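PDB 7KW3: PCP domain from Thermobifida fusca, which probably carries amino acid or peptide intermediates on a phosphopantetheine arm during non-ribosomal peptide synthesis. Local coordinates for residues Asp31-Gly36 and Arg63-Ala68. Residues are numbered along the deposited sequence; the frame is centred on the assembly and turned at random.
Sequences DFFALG and RHPVVA
P65 meets D31, F32 and F33 through both its backbone and its ring, and one hydrogen bond joins the two segments directly: F32 N donates to P65 O over 2.9 Å. This bond belongs to a single bridge between D31 and V66, whose CA atoms lie 4.3 Å apart; a backbone hydrogen bond between V67 and A30 continues the pairing. The same P65 O also accepts a hydrogen bond from the hydroxyl of Y17, so two donors grip it.

Apolar contact centres on the proline ring. P65 CB sits 3.6 Å from F33 CD2, at the edge of the phenyl ring and near its plane, and the two side chains cross at about a right angle. The D31 carboxylate, a polar group, runs alongside P65 in van der Waals contact, with D31 OD2 3.7 Å from P65 CG; V66 CG2 approaches D31 OD2 more loosely.

Within the 31-36 loop, D31 closes an Asx motif. With CG anti to the backbone N (chi1 -176°), the carboxylate turns to the start of the F33-G36 type I turn, where D31 OD1 accepts from A34 N at 2.9 Å and weakly from F33 N. One carboxylate thus braces the turn while flanking P65.

F32 turns the end of its side chain away from P65, into the core, against L41, T42 and L45 of helix 39-51 and edge-to-face with Y17 of helix 8-21. F32 CD2 lies over the centre of the F33 ring, 4.1 Å above its plane, and that ring also meets F62 of helix 58-63. The contact therefore ties the loop leading into helix 39-51 to the short link between helices 58-63 and 67-73 in this carrier-protein helical bundle.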
ATOM      1  N   ASP A  31       5.965   6.474  -2.074  1.00 56.09           N
ATOM      2  CA  ASP A  31       6.865   5.334  -2.188  1.00 51.65           C
ATOM      3  C   ASP A  31       7.026   4.724  -0.804  1.00 50.88           C
ATOM      4  O   ASP A  31       7.495   5.401   0.121  1.00 56.87           O
ATOM      5  CB  ASP A  31       8.222   5.772  -2.746  1.00 55.63           C
ATOM      6  CG  ASP A  31       9.176   4.600  -2.982  1.00 59.51           C
ATOM      7  OD1 ASP A  31       9.476   3.852  -2.025  1.00 56.04           O
ATOM      8  OD2 ASP A  31       9.630   4.434  -4.138  1.00 64.62           O
ATOM      9  N   PHE A  32       6.666   3.444  -0.673  1.00 48.86           N
ATOM     10  CA  PHE A  32       6.638   2.805   0.642  1.00 48.20           C
ATOM     11  C   PHE A  32       8.011   2.834   1.314  1.00 51.65           C
ATOM     12  O   PHE A  32       8.118   3.131   2.512  1.00 54.78           O
ATOM     13  CB  PHE A  32       6.123   1.371   0.507  1.00 45.18           C
ATOM     14  CG  PHE A  32       5.855   0.688   1.817  1.00 47.21           C
ATOM     15  CD1 PHE A  32       4.791   1.081   2.619  1.00 49.90           C
ATOM     16  CD2 PHE A  32       6.649  -0.372   2.238  1.00 46.89           C
ATOM     17  CE1 PHE A  32       4.530   0.439   3.826  1.00 43.29           C
ATOM     18  CE2 PHE A  32       6.388  -1.025   3.443  1.00 45.33           C
ATOM     19  CZ  PHE A  32       5.328  -0.614   4.239  1.00 40.68           C
ATOM     20  N   PHE A  33       9.077   2.573   0.557  1.00 47.17           N
ATOM     21  CA  PHE A  33      10.402   2.548   1.171  1.00 55.11           C
ATOM     22  C   PHE A  33      10.991   3.943   1.335  1.00 57.94           C
ATOM     23  O   PHE A  33      11.771   4.171   2.267  1.00 58.10           O
ATOM     24  CB  PHE A  33      11.323   1.627   0.367  1.00 53.27           C
ATOM     25  CG  PHE A  33      10.836   0.215   0.355  1.00 55.88           C
ATOM     26  CD1 PHE A  33      11.057  -0.618   1.454  1.00 54.75           C
ATOM     27  CD2 PHE A  33      10.065  -0.249  -0.699  1.00 46.88           C
ATOM     28  CE1 PHE A  33      10.562  -1.910   1.474  1.00 57.40           C
ATOM     29  CE2 PHE A  33       9.563  -1.544  -0.692  1.00 50.28           C
ATOM     30  CZ  PHE A  33       9.813  -2.377   0.402  1.00 53.22           C
ATOM     31  N   ALA A  34      10.615   4.895   0.484  1.00 58.62           N
ATOM     32  CA  ALA A  34      11.045   6.268   0.724  1.00 61.61           C
ATOM     33  C   ALA A  34      10.459   6.817   2.020  1.00 58.07           C
ATOM     34  O   ALA A  34      11.049   7.715   2.630  1.00 64.62           O
ATOM     35  CB  ALA A  34      10.655   7.157  -0.458  1.00 61.67           C
ATOM     36  N   LEU A  35       9.309   6.298   2.448  1.00 58.90           N
ATOM     37  CA  LEU A  35       8.623   6.748   3.653  1.00 58.27           C
ATOM     38  C   LEU A  35       9.004   5.944   4.886  1.00 61.16           C
ATOM     39  O   LEU A  35       8.374   6.103   5.937  1.00 62.88           O
ATOM     40  CB  LEU A  35       7.109   6.679   3.446  1.00 54.89           C
ATOM     41  CG  LEU A  35       6.600   7.702   2.447  1.00 55.28           C
ATOM     42  CD1 LEU A  35       5.105   7.585   2.329  1.00 51.38           C
ATOM     43  CD2 LEU A  35       7.007   9.084   2.927  1.00 56.51           C
ATOM     44  N   GLY A  36      10.002   5.075   4.777  1.00 58.99           N
ATOM     45  CA  GLY A  36      10.479   4.311   5.906  1.00 61.36           C
ATOM     46  C   GLY A  36      10.133   2.835   5.907  1.00 62.44           C
ATOM     47  O   GLY A  36      10.322   2.182   6.939  1.00 59.43           O
ATOM     48  N   ARG A  63       8.753  -4.683  -5.650  1.00 47.90           N
ATOM     49  CA  ARG A  63       8.844  -4.359  -7.068  1.00 52.61           C
ATOM     50  C   ARG A  63       8.032  -3.109  -7.434  1.00 52.18           C
ATOM     51  O   ARG A  63       8.407  -2.388  -8.362  1.00 51.53           O
ATOM     52  CB  ARG A  63       8.410  -5.586  -7.884  1.00 55.74           C
ATOM     53  CG  ARG A  63       8.065  -5.318  -9.326  1.00 70.66           C
ATOM     54  CD  ARG A  63       9.187  -5.644 -10.301  1.00 82.40           C
ATOM     55  NE  ARG A  63       8.920  -4.992 -11.584  1.00 90.73           N
ATOM     56  CZ  ARG A  63       9.611  -5.195 -12.700  1.00102.61           C
ATOM     57  NH1 ARG A  63      10.630  -6.049 -12.713  1.00107.20           N
ATOM     58  NH2 ARG A  63       9.275  -4.542 -13.806  1.00 98.93           N
ATOM     59  N   HIS A  64       6.950  -2.805  -6.713  1.00 47.06           N
ATOM     60  CA  HIS A  64       6.085  -1.663  -7.029  1.00 49.94           C
ATOM     61  C   HIS A  64       5.787  -0.874  -5.764  1.00 45.55           C
ATOM     62  O   HIS A  64       4.661  -0.900  -5.259  1.00 43.35           O
ATOM     63  CB  HIS A  64       4.776  -2.118  -7.674  1.00 42.87           C
ATOM     64  CG  HIS A  64       4.970  -3.026  -8.845  1.00 49.27           C
ATOM     65  ND1 HIS A  64       5.534  -2.600 -10.029  1.00 54.14           N
ATOM     66  CD2 HIS A  64       4.677  -4.336  -9.014  1.00 47.46           C
ATOM     67  CE1 HIS A  64       5.578  -3.611 -10.879  1.00 54.68           C
ATOM     68  NE2 HIS A  64       5.058  -4.673 -10.290  1.00 57.66           N
ATOM     69  N   PRO A  65       6.776  -0.167  -5.219  1.00 45.34           N
ATOM     70  CA  PRO A  65       6.572   0.470  -3.905  1.00 45.75           C
ATOM     71  C   PRO A  65       5.671   1.703  -3.936  1.00 47.31           C
ATOM     72  O   PRO A  65       5.232   2.144  -2.866  1.00 45.52           O
ATOM     73  CB  PRO A  65       7.997   0.821  -3.455  1.00 44.39           C
ATOM     74  CG  PRO A  65       8.793   0.907  -4.730  1.00 50.62           C
ATOM     75  CD  PRO A  65       8.168  -0.064  -5.695  1.00 47.78           C
ATOM     76  N   VAL A  66       5.368   2.258  -5.103  1.00 43.74           N
ATOM     77  CA  VAL A  66       4.462   3.399  -5.186  1.00 42.63           C
ATOM     78  C   VAL A  66       3.020   2.899  -5.126  1.00 45.91           C
ATOM     79  O   VAL A  66       2.656   1.950  -5.832  1.00 43.60           O
ATOM     80  CB  VAL A  66       4.722   4.205  -6.466  1.00 48.33           C
ATOM     81  CG1 VAL A  66       3.725   5.343  -6.583  1.00 44.55           C
ATOM     82  CG2 VAL A  66       6.152   4.746  -6.464  1.00 48.46           C
ATOM     83  N   VAL A  67       2.200   3.560  -4.292  1.00 45.62           N
ATOM     84  CA  VAL A  67       0.807   3.156  -4.058  1.00 42.97           C
ATOM     85  C   VAL A  67       0.094   2.860  -5.379  1.00 42.07           C
ATOM     86  O   VAL A  67      -0.469   1.778  -5.571  1.00 41.26           O
ATOM     87  CB  VAL A  67       0.053   4.241  -3.258  1.00 47.83           C
ATOM     88  CG1 VAL A  67      -1.443   3.941  -3.201  1.00 40.47           C
ATOM     89  CG2 VAL A  67       0.610   4.385  -1.837  1.00 45.31           C
ATOM     90  N   ALA A  68       0.113   3.822  -6.305  1.00 41.30           N
ATOM     91  CA  ALA A  68      -0.641   3.654  -7.545  1.00 45.80           C
ATOM     92  C   ALA A  68      -0.156   2.440  -8.327  1.00 43.36           C
ATOM     93  O   ALA A  68      -0.959   1.724  -8.938  1.00 43.91           O
ATOM     94  CB  ALA A  68      -0.550   4.924  -8.405  1.00 40.36           C
TER